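Local coordinates for regulator of Ty1 transposition protein 107 (Saccharomyces cerevisiae, PDB 3T7I) that binds histone H2A phosphorylated during DNA damage repair through the tandem BRCT repeats at its C-terminal end, at residues 228-233 with 246-251; 25-30 with 48-53; 83-88 with 111-116. All coordinates share one frame; numbering follows the deposited sequence.

Contact 1 (228-233 with 246-251)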
loop_
_atom_site.group_PDB
_atom_site.type_symbol
_atom_site.label_atom_id
_atom_site.label_comp_id
_atom_site.label_asym_id
_atom_site.label_seq_id
_atom_site.Cartn_x
_atom_site.Cartn_y
_atom_site.Cartn_z
ATOM N N GLU A 228 15.897 16.227 -20.996
ATOM C CA GLU A 228 15.518 15.226 -21.983
ATOM C C GLU A 228 14.271 14.499 -21.507
ATOM O O GLU A 228 13.940 14.538 -20.318
ATOM C CB GLU A 228 16.645 14.207 -22.176
ATOM C CG GLU A 228 18.028 14.736 -21.849
ATOM C CD GLU A 228 19.106 13.727 -22.157
ATOM O OE1 GLU A 228 19.526 13.003 -21.220
ATOM O OE2 GLU A 228 19.527 13.655 -23.342
ATOM N N TRP A 229 13.567 13.851 -22.431
ATOM C CA TRP A 229 12.399 13.062 -22.050
ATOM C C TRP A 229 12.759 12.082 -20.931
ATOM O O TRP A 229 11.978 11.858 -20.016
ATOM C CB TRP A 229 11.823 12.306 -23.261
ATOM C CG TRP A 229 10.735 11.302 -22.910
ATOM C CD1 TRP A 229 10.717 9.968 -23.228
ATOM C CD2 TRP A 229 9.535 11.547 -22.160
ATOM N NE1 TRP A 229 9.573 9.376 -22.734
ATOM C CE2 TRP A 229 8.836 10.322 -22.071
ATOM C CE3 TRP A 229 8.986 12.683 -21.552
ATOM C CZ2 TRP A 229 7.616 10.204 -21.406
ATOM C CZ3 TRP A 229 7.785 12.565 -20.891
ATOM C CH2 TRP A 229 7.105 11.336 -20.824
ATOM N N ASN A 230 13.948 11.499 -21.007
ATOM C CA ASN A 230 14.337 10.500 -20.020
ATOM C C ASN A 230 14.399 11.056 -18.590
ATOM O O ASN A 230 14.325 10.297 -17.623
ATOM C CB ASN A 230 15.660 9.831 -20.416
ATOM C CG ASN A 230 15.962 8.594 -19.593
ATOM O OD1 ASN A 230 15.350 7.546 -19.783
ATOM N ND2 ASN A 230 16.916 8.706 -18.679
ATOM N N TRP A 231 14.524 12.378 -18.458
ATOM C CA TRP A 231 14.476 13.022 -17.146
ATOM C C TRP A 231 13.093 12.812 -16.503
ATOM O O TRP A 231 12.968 12.582 -15.292
ATOM C CB TRP A 231 14.759 14.515 -17.292
ATOM C CG TRP A 231 14.845 15.271 -15.994
ATOM C CD1 TRP A 231 15.948 15.404 -15.193
ATOM C CD2 TRP A 231 13.798 16.026 -15.356
ATOM N NE1 TRP A 231 15.651 16.189 -14.103
ATOM C CE2 TRP A 231 14.340 16.580 -14.180
ATOM C CE3 TRP A 231 12.461 16.294 -15.673
ATOM C CZ2 TRP A 231 13.585 17.374 -13.314
ATOM C CZ3 TRP A 231 11.717 17.086 -14.810
ATOM C CH2 TRP A 231 12.282 17.623 -13.654
ATOM N N CYS A 232 12.057 12.914 -17.321
ATOM C CA CYS A 232 10.698 12.711 -16.835
ATOM C C CYS A 232 10.440 11.231 -16.565
ATOM O O CYS A 232 9.802 10.874 -15.577
ATOM C CB CYS A 232 9.697 13.224 -17.855
ATOM S SG CYS A 232 9.941 14.938 -18.315
ATOM N N VAL A 233 10.940 10.375 -17.445
ATOM C CA VAL A 233 10.719 8.940 -17.298
ATOM C C VAL A 233 11.337 8.428 -16.006
ATOM O O VAL A 233 10.696 7.713 -15.256
ATOM C CB VAL A 233 11.242 8.116 -18.511
ATOM C CG1 VAL A 233 11.232 6.618 -18.191
ATOM C CG2 VAL A 233 10.392 8.387 -19.734
ATOM N N LYS A 246 21.983 15.828 -11.867
ATOM C CA LYS A 246 22.181 16.499 -13.142
ATOM C C LYS A 246 21.948 15.488 -14.271
ATOM O O LYS A 246 22.041 15.818 -15.447
ATOM C CB LYS A 246 23.606 17.075 -13.198
ATOM C CG LYS A 246 23.917 17.962 -14.395
ATOM C CD LYS A 246 25.281 18.632 -14.219
ATOM C CE LYS A 246 25.654 19.488 -15.426
ATOM N NZ LYS A 246 26.976 20.167 -15.244
ATOM N N LYS A 247 21.650 14.243 -13.911
ATOM C CA LYS A 247 21.361 13.234 -14.936
ATOM C C LYS A 247 20.126 13.618 -15.785
ATOM O O LYS A 247 19.069 13.953 -15.243
ATOM C CB LYS A 247 21.153 11.867 -14.290
ATOM C CG LYS A 247 21.089 10.723 -15.280
ATOM C CD LYS A 247 22.186 10.870 -16.317
ATOM C CE LYS A 247 22.802 9.534 -16.670
ATOM N NZ LYS A 247 24.149 9.726 -17.282
ATOM N N ASN A 248 20.286 13.588 -17.107
ATOM C CA ASN A 248 19.206 13.891 -18.049
ATOM C C ASN A 248 18.850 15.380 -18.095
ATOM O O ASN A 248 17.918 15.782 -18.788
ATOM C CB ASN A 248 17.967 13.019 -17.764
ATOM C CG ASN A 248 18.243 11.546 -17.990
ATOM O OD1 ASN A 248 18.066 10.717 -17.096
ATOM N ND2 ASN A 248 18.710 11.219 -19.188
ATOM N N VAL A 249 19.600 16.185 -17.351
ATOM C CA VAL A 249 19.489 17.638 -17.421
ATOM C C VAL A 249 20.472 18.189 -18.464
ATOM O O VAL A 249 21.667 17.872 -18.438
ATOM C CB VAL A 249 19.786 18.282 -16.061
ATOM C CG1 VAL A 249 19.803 19.789 -16.174
ATOM C CG2 VAL A 249 18.754 17.827 -15.012
ATOM N N LEU A 250 19.968 19.003 -19.388
ATOM C CA LEU A 250 20.791 19.537 -20.468
ATOM C C LEU A 250 21.251 20.942 -20.133
ATOM O O LEU A 250 22.335 21.351 -20.512
ATOM C CB LEU A 250 20.035 19.539 -21.798
ATOM C CG LEU A 250 20.093 18.284 -22.676
ATOM C CD1 LEU A 250 20.948 17.187 -22.078
ATOM C CD2 LEU A 250 18.712 17.779 -22.949
ATOM N N TYR A 251 20.417 21.682 -19.418
ATOM C CA TYR A 251 20.782 23.021 -19.012
ATOM C C TYR A 251 19.903 23.418 -17.850
ATOM O O TYR A 251 18.721 23.058 -17.801
ATOM C CB TYR A 251 20.611 24.007 -20.183
ATOM C CG TYR A 251 20.909 25.453 -19.835
ATOM C CD1 TYR A 251 22.220 25.928 -19.773
ATOM C CD2 TYR A 251 19.882 26.344 -19.576
ATOM C CE1 TYR A 251 22.487 27.258 -19.451
ATOM C CE2 TYR A 251 20.133 27.661 -19.263
ATOM C CZ TYR A 251 21.435 28.115 -19.197
ATOM O OH TYR A 251 21.662 29.434 -18.879
#

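Contact 2 (25-30 with 48-53)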
loop_
_atom_site.group_PDB
_atom_site.type_symbol
_atom_site.label_atom_id
_atom_site.label_comp_id
_atom_site.label_asym_id
_atom_site.label_seq_id
_atom_site.Cartn_x
_atom_site.Cartn_y
_atom_site.Cartn_z
ATOM N N ALA A 25 -6.953 -4.136 -12.946
ATOM C CA ALA A 25 -5.651 -4.081 -13.576
ATOM C C ALA A 25 -5.699 -3.697 -15.057
ATOM O O ALA A 25 -6.730 -3.825 -15.731
ATOM C CB ALA A 25 -4.953 -5.430 -13.420
ATOM N N VAL A 26 -4.560 -3.218 -15.544
ATOM C CA VAL A 26 -4.288 -3.185 -16.968
ATOM C C VAL A 26 -3.015 -3.999 -17.156
ATOM O O VAL A 26 -2.326 -4.321 -16.189
ATOM C CB VAL A 26 -4.116 -1.741 -17.514
ATOM C CG1 VAL A 26 -5.481 -1.018 -17.588
ATOM C CG2 VAL A 26 -3.127 -0.955 -16.669
ATOM N N CYS A 27 -2.713 -4.365 -18.389
ATOM C CA CYS A 27 -1.498 -5.114 -18.654
ATOM C C CYS A 27 -0.735 -4.456 -19.783
ATOM O O CYS A 27 -1.312 -3.749 -20.611
ATOM C CB CYS A 27 -1.820 -6.558 -19.018
ATOM S SG CYS A 27 -2.717 -6.693 -20.550
ATOM N N THR A 28 0.568 -4.680 -19.801
ATOM C CA THR A 28 1.408 -4.128 -20.830
ATOM C C THR A 28 2.516 -5.140 -21.047
ATOM O O THR A 28 3.017 -5.738 -20.088
ATOM C CB THR A 28 1.976 -2.760 -20.394
ATOM O OG1 THR A 28 2.714 -2.167 -21.468
ATOM C CG2 THR A 28 2.866 -2.915 -19.168
ATOM N N GLY A 29 2.853 -5.371 -22.309
ATOM C CA GLY A 29 3.870 -6.346 -22.659
ATOM C C GLY A 29 3.496 -7.784 -22.343
ATOM O O GLY A 29 4.374 -8.621 -22.136
ATOM N N CYS A 30 2.200 -8.077 -22.276
ATOM C CA CYS A 30 1.772 -9.436 -21.938
ATOM C C CYS A 30 0.307 -9.669 -22.289
ATOM O O CYS A 30 -0.378 -8.749 -22.708
ATOM C CB CYS A 30 2.046 -9.752 -20.458
ATOM S SG CYS A 30 1.203 -8.699 -19.202
ATOM N N ILE A 48 -10.762 -10.410 -9.865
ATOM C CA ILE A 48 -9.798 -9.844 -10.796
ATOM C C ILE A 48 -10.459 -9.396 -12.094
ATOM O O ILE A 48 -11.162 -10.175 -12.749
ATOM C CB ILE A 48 -8.712 -10.855 -11.133
ATOM C CG1 ILE A 48 -7.989 -11.294 -9.858
ATOM C CG2 ILE A 48 -7.721 -10.281 -12.162
ATOM C CD1 ILE A 48 -7.206 -12.584 -10.009
ATOM N N LYS A 49 -10.226 -8.139 -12.467
ATOM C CA LYS A 49 -10.610 -7.657 -13.791
ATOM C C LYS A 49 -9.466 -6.942 -14.494
ATOM O O LYS A 49 -8.796 -6.091 -13.906
ATOM C CB LYS A 49 -11.817 -6.723 -13.731
ATOM C CG LYS A 49 -12.201 -6.209 -15.122
ATOM C CD LYS A 49 -13.553 -5.494 -15.169
ATOM C CE LYS A 49 -13.807 -4.966 -16.601
ATOM N NZ LYS A 49 -15.077 -4.191 -16.734
ATOM N N ILE A 50 -9.262 -7.290 -15.761
ATOM C CA ILE A 50 -8.265 -6.624 -16.596
ATOM C C ILE A 50 -8.943 -5.757 -17.644
ATOM O O ILE A 50 -9.589 -6.262 -18.553
ATOM C CB ILE A 50 -7.347 -7.618 -17.305
ATOM C CG1 ILE A 50 -6.633 -8.491 -16.271
ATOM C CG2 ILE A 50 -6.340 -6.868 -18.158
ATOM C CD1 ILE A 50 -5.787 -9.560 -16.863
ATOM N N PHE A 51 -8.797 -4.446 -17.483
ATOM C CA PHE A 51 -9.365 -3.467 -18.381
ATOM C C PHE A 51 -8.427 -3.299 -19.567
ATOM O O PHE A 51 -7.211 -3.506 -19.438
ATOM C CB PHE A 51 -9.533 -2.135 -17.653
ATOM C CG PHE A 51 -10.432 -2.214 -16.454
ATOM C CD1 PHE A 51 -11.705 -1.670 -16.495
ATOM C CD2 PHE A 51 -10.014 -2.848 -15.291
ATOM C CE1 PHE A 51 -12.551 -1.746 -15.394
ATOM C CE2 PHE A 51 -10.847 -2.924 -14.192
ATOM C CZ PHE A 51 -12.122 -2.367 -14.250
ATOM N N ASP A 52 -8.998 -2.934 -20.715
ATOM C CA ASP A 52 -8.251 -2.765 -21.968
ATOM C C ASP A 52 -7.575 -1.404 -22.038
ATOM O O ASP A 52 -6.534 -1.243 -22.690
ATOM C CB ASP A 52 -9.189 -2.918 -23.173
ATOM C CG ASP A 52 -9.440 -4.364 -23.537
ATOM O OD1 ASP A 52 -8.530 -5.193 -23.318
ATOM O OD2 ASP A 52 -10.539 -4.668 -24.050
ATOM N N ASN A 53 -8.182 -0.423 -21.379
ATOM C CA ASN A 53 -7.634 0.923 -21.346
ATOM C C ASN A 53 -7.706 1.528 -19.946
ATOM O O ASN A 53 -8.372 0.990 -19.065
ATOM C CB ASN A 53 -8.358 1.818 -22.356
ATOM C CG ASN A 53 -8.198 1.329 -23.781
ATOM O OD1 ASN A 53 -9.171 0.949 -24.429
ATOM N ND2 ASN A 53 -6.961 1.326 -24.272
HETATM O O HOH W 1 -4.579 -3.573 -20.309
#

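Contact 3 (83-88 with 111-116)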
loop_
_atom_site.group_PDB
_atom_site.type_symbol
_atom_site.label_atom_id
_atom_site.label_comp_id
_atom_site.label_asym_id
_atom_site.label_seq_id
_atom_site.Cartn_x
_atom_site.Cartn_y
_atom_site.Cartn_z
ATOM N N LEU A 83 -1.326 2.488 -6.461
ATOM C CA LEU A 83 -0.962 1.258 -7.153
ATOM C C LEU A 83 -0.810 0.215 -6.047
ATOM O O LEU A 83 0.037 0.352 -5.192
ATOM C CB LEU A 83 0.344 1.432 -7.937
ATOM C CG LEU A 83 0.851 0.228 -8.752
ATOM C CD1 LEU A 83 -0.210 -0.284 -9.723
ATOM C CD2 LEU A 83 2.152 0.542 -9.504
ATOM N N LYS A 84 -1.661 -0.796 -6.036
ATOM C CA LYS A 84 -1.599 -1.815 -4.988
ATOM C C LYS A 84 -0.599 -2.923 -5.296
ATOM O O LYS A 84 0.211 -3.285 -4.449
ATOM C CB LYS A 84 -2.987 -2.393 -4.741
ATOM C CG LYS A 84 -3.020 -3.562 -3.775
ATOM C CD LYS A 84 -4.452 -3.867 -3.352
ATOM C CE LYS A 84 -5.001 -5.109 -4.037
ATOM N NZ LYS A 84 -6.452 -5.306 -3.699
ATOM N N PHE A 85 -0.663 -3.467 -6.509
ATOM C CA PHE A 85 0.296 -4.500 -6.928
ATOM C C PHE A 85 0.854 -4.235 -8.320
ATOM O O PHE A 85 0.151 -3.774 -9.210
ATOM C CB PHE A 85 -0.328 -5.907 -6.891
ATOM C CG PHE A 85 -0.700 -6.383 -5.500
ATOM C CD1 PHE A 85 0.278 -6.568 -4.528
ATOM C CD2 PHE A 85 -2.025 -6.649 -5.174
ATOM C CE1 PHE A 85 -0.060 -6.998 -3.228
ATOM C CE2 PHE A 85 -2.376 -7.086 -3.881
ATOM C CZ PHE A 85 -1.387 -7.263 -2.913
ATOM N N ALA A 86 2.135 -4.525 -8.492
ATOM C CA ALA A 86 2.731 -4.627 -9.810
ATOM C C ALA A 86 3.187 -6.070 -9.932
ATOM O O ALA A 86 4.120 -6.477 -9.256
ATOM C CB ALA A 86 3.884 -3.675 -9.944
ATOM N N LEU A 87 2.515 -6.844 -10.789
ATOM C CA LEU A 87 2.695 -8.295 -10.834
ATOM C C LEU A 87 3.046 -8.833 -12.216
ATOM O O LEU A 87 2.611 -8.297 -13.245
ATOM C CB LEU A 87 1.416 -9.003 -10.362
ATOM C CG LEU A 87 0.916 -8.719 -8.940
ATOM C CD1 LEU A 87 -0.521 -9.157 -8.784
ATOM C CD2 LEU A 87 1.822 -9.380 -7.886
ATOM N N LYS A 88 3.808 -9.923 -12.226
ATOM C CA LYS A 88 4.113 -10.638 -13.453
ATOM C C LYS A 88 2.875 -11.362 -13.969
ATOM O O LYS A 88 2.039 -11.805 -13.180
ATOM C CB LYS A 88 5.236 -11.640 -13.211
ATOM C CG LYS A 88 6.610 -11.026 -13.023
ATOM C CD LYS A 88 7.656 -12.131 -13.005
ATOM C CE LYS A 88 8.861 -11.751 -12.182
ATOM N NZ LYS A 88 9.883 -12.835 -12.220
ATOM N N ILE A 111 -1.499 -20.280 -4.313
ATOM C CA ILE A 111 -0.646 -19.400 -5.091
ATOM C C ILE A 111 -0.296 -18.210 -4.218
ATOM O O ILE A 111 -1.149 -17.663 -3.539
ATOM C CB ILE A 111 -1.342 -18.974 -6.421
ATOM C CG1 ILE A 111 -0.313 -18.549 -7.473
ATOM C CG2 ILE A 111 -2.379 -17.876 -6.192
ATOM C CD1 ILE A 111 -0.823 -18.710 -8.887
ATOM N N ASN A 112 0.974 -17.839 -4.210
ATOM C CA ASN A 112 1.439 -16.737 -3.388
ATOM C C ASN A 112 1.704 -15.495 -4.227
ATOM O O ASN A 112 2.679 -15.434 -4.986
ATOM C CB ASN A 112 2.708 -17.120 -2.633
ATOM C CG ASN A 112 3.250 -15.978 -1.798
ATOM O OD1 ASN A 112 2.550 -14.996 -1.547
ATOM N ND2 ASN A 112 4.501 -16.099 -1.363
ATOM N N LEU A 113 0.816 -14.517 -4.072
ATOM C CA LEU A 113 0.866 -13.245 -4.774
ATOM C C LEU A 113 2.277 -12.654 -4.763
ATOM O O LEU A 113 2.771 -12.201 -5.786
ATOM C CB LEU A 113 -0.143 -12.299 -4.121
ATOM C CG LEU A 113 -0.779 -11.156 -4.900
ATOM C CD1 LEU A 113 -1.042 -11.576 -6.305
ATOM C CD2 LEU A 113 -2.071 -10.700 -4.231
ATOM N N PHE A 114 2.951 -12.702 -3.619
ATOM C CA PHE A 114 4.290 -12.114 -3.513
ATOM C C PHE A 114 5.386 -12.856 -4.283
ATOM O O PHE A 114 6.477 -12.325 -4.471
ATOM C CB PHE A 114 4.701 -11.945 -2.052
ATOM C CG PHE A 114 3.882 -10.931 -1.314
ATOM C CD1 PHE A 114 3.997 -9.580 -1.612
ATOM C CD2 PHE A 114 2.996 -11.322 -0.316
ATOM C CE1 PHE A 114 3.246 -8.636 -0.929
ATOM C CE2 PHE A 114 2.244 -10.377 0.366
ATOM C CZ PHE A 114 2.367 -9.036 0.059
ATOM N N ASP A 115 5.103 -14.077 -4.730
ATOM C CA ASP A 115 6.052 -14.795 -5.577
ATOM C C ASP A 115 6.111 -14.170 -6.965
ATOM O O ASP A 115 6.971 -14.535 -7.776
ATOM C CB ASP A 115 5.665 -16.273 -5.725
ATOM C CG ASP A 115 5.935 -17.087 -4.467
ATOM O OD1 ASP A 115 5.442 -18.236 -4.383
ATOM O OD2 ASP A 115 6.638 -16.582 -3.564
ATOM N N TYR A 116 5.194 -13.246 -7.254
ATOM C CA TYR A 116 5.098 -12.706 -8.609
ATOM C C TYR A 116 5.331 -11.208 -8.746
ATOM O O TYR A 116 4.976 -10.624 -9.760
ATOM C CB TYR A 116 3.751 -13.065 -9.230
ATOM C CG TYR A 116 3.492 -14.553 -9.323
ATOM C CD1 TYR A 116 3.831 -15.267 -10.466
ATOM C CD2 TYR A 116 2.903 -15.244 -8.267
ATOM C CE1 TYR A 116 3.581 -16.624 -10.560
ATOM C CE2 TYR A 116 2.654 -16.593 -8.353
ATOM C CZ TYR A 116 2.994 -17.280 -9.499
ATOM O OH TYR A 116 2.741 -18.627 -9.589
#

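Contact 1 (228-233 with 246-251)
Asn248 CB packs against Trp231 CA at 3.5 Å, where the type II beta turn from Lys246 to Val249 presses on the first turn of helix 229-237. The turn leads into strand 249-253, the antiparallel edge strand of the second BRCT repeat's sheet. The inner side is tight. The Trp231 indole has Lys247 O at its edge, 3.4 Å from CD1, and the same CD1 meets Val249 CG2 at 3.7 Å. Leu225 and Val227 of strand 224-228 pack on Val249, and Val241 packs on Trp231.

The outer side is polar and nearer solvent. With CG anti to its carbonyl carbon (chi1 -64°), Asn248 sets its amide between Glu228 and Asn230. Asn248 ND2 gives Glu228 OE1 a bond of 2.8 Å in the plane of its own amide, meeting the carboxylate on the anti side but 29° out of the carboxylate plane; OD1 takes a bent bond of 2.8 Å from Asn230 ND2, which stands above the carbonyl plane. Asn230 OD1 accepts from Arg70. Glu228 N also bonds to Asn248 O at 3.0 Å. Because a carboxylate can only accept, Glu228 probably fixes the Asn248 amide nitrogen on its side, leaving OD1 for Asn230.

Contact 2 (25-30 with 48-53)
Val26 lays its CG1 methyl against the backbone of the chain leaving strand 48-50, 3.6 Å from Phe51 O and 3.8 Å from Asn53 O, with Phe51 CB a little farther off. The valine has CG1 anti to its own carbonyl carbon (chi1 -74°), and this torsion sends the methyl toward those two carbonyls; Leu60, in a neighbouring loop, packs on the same side chain. The Phe51 ring comes at Ala25 from the side: Ala25 O lies at the ring's edge, in its plane, 3.5 Å from CD2, while Lys49 CE lies over the rim of one face. Between these side chains the backbones pair in parallel. Ala25 N donates to Lys49 O in an almost straight bond, and Ala25 O accepts from Phe51 N at 2.8 Å, so the alanine is held from both sides by residues flanking Ile50. The same carbonyl also receives a CA-H...O contact from Ile50.

This is the edge pairing of a beta-alpha-beta crossover, strand 23-27, helix 37-45 and strand 48-50, in the four-stranded parallel sheet of the first BRCT repeat; strand 48-50 is outermost within the chain and strand 23-27 lies next to it. Ala25 and Ile50 face the same side of the sheet, where Ala25 also meets Cys62 and Phe64 of strand 62-64.

The short segments 25-27 and 48-50 run at 44° to each other, and beyond the bonded pair a water takes over: it accepts from Cys27 N and donates to Phe51 O, both at 2.8 Å. Cys27 SG makes a looser apolar contact with Ile50 CG2 at 4.3 Å. Lys73 NZ, from helix 72-77, donates to Asp52 O and, weakly, to Cys27 O.

Contact 3 (83-88 with 111-116)
Tyr116 O takes a bond of 2.8 Å from Lys88 N, nearly straight at 171°, and Leu87 CA brings a hydrogen to the same oxygen in a CA-H...O contact of 3.4 Å. The bond fastens the loop between helix 90-99 and helix 123-126 to the end of strand 85-87, the outermost strand of the first BRCT repeat's parallel sheet within the chain. An Asx turn, Asn112 OD1 accepting from Phe114 N, leads into the 3-10 turn 113-115.

Beside this backbone bond the side chains meet through apolar groups. Leu113 drives its two methyls apart: CD2 sits over one face of the Phe85 ring as a CH-pi contact, 4.0 Å from the centroid and 27° off the normal, while CD1 meets Leu87 CD1 at 3.5 Å. With CG anti to the backbone N (chi1 -154°), the leucine points across both partners, crossing each at about a right angle. Putting an alanine at Leu113 would remove both methyls and would probably leave the Phe85 face and the Leu87 tip without their shared cover, opening a gap between strand and 3-10 turn. Phe91 and Tyr21 pack on Leu113 as well.

The second subunit reaches this site: its Leu131 packs on Leu113 and Phe114, its Lys128 makes a cation-pi contact with Phe114, and its Lys130 NZ bonds to Lys84 O. Tyr116 OH is held by Asp94 of helix 90-99. At the edge of the Phe85 ring, near its plane, Phe114 CE1 comes within 4.3 Å of Phe85 CE1.

Overall arrangement
From the N terminus, contact 2 comes first, closing the crossover from strand 23-27 through helix 37-45 to strand 48-50 at one border of the parallel sheet. Contact 3 follows and closes a longer loop, from strand 85-87 at the other border over helix 90-99 to the 3-10 turn at 113-115. The two reach the same sheet without touching, their centres 14 Å apart. Contact 1 closes the last, shortest loop, between the start of helix 229-237 and the antiparallel strand 249-253 of the second sheet. None nests or crosses. Contact 1 lies across the chain's centre from both others, about 13 Å from either at the nearest atoms.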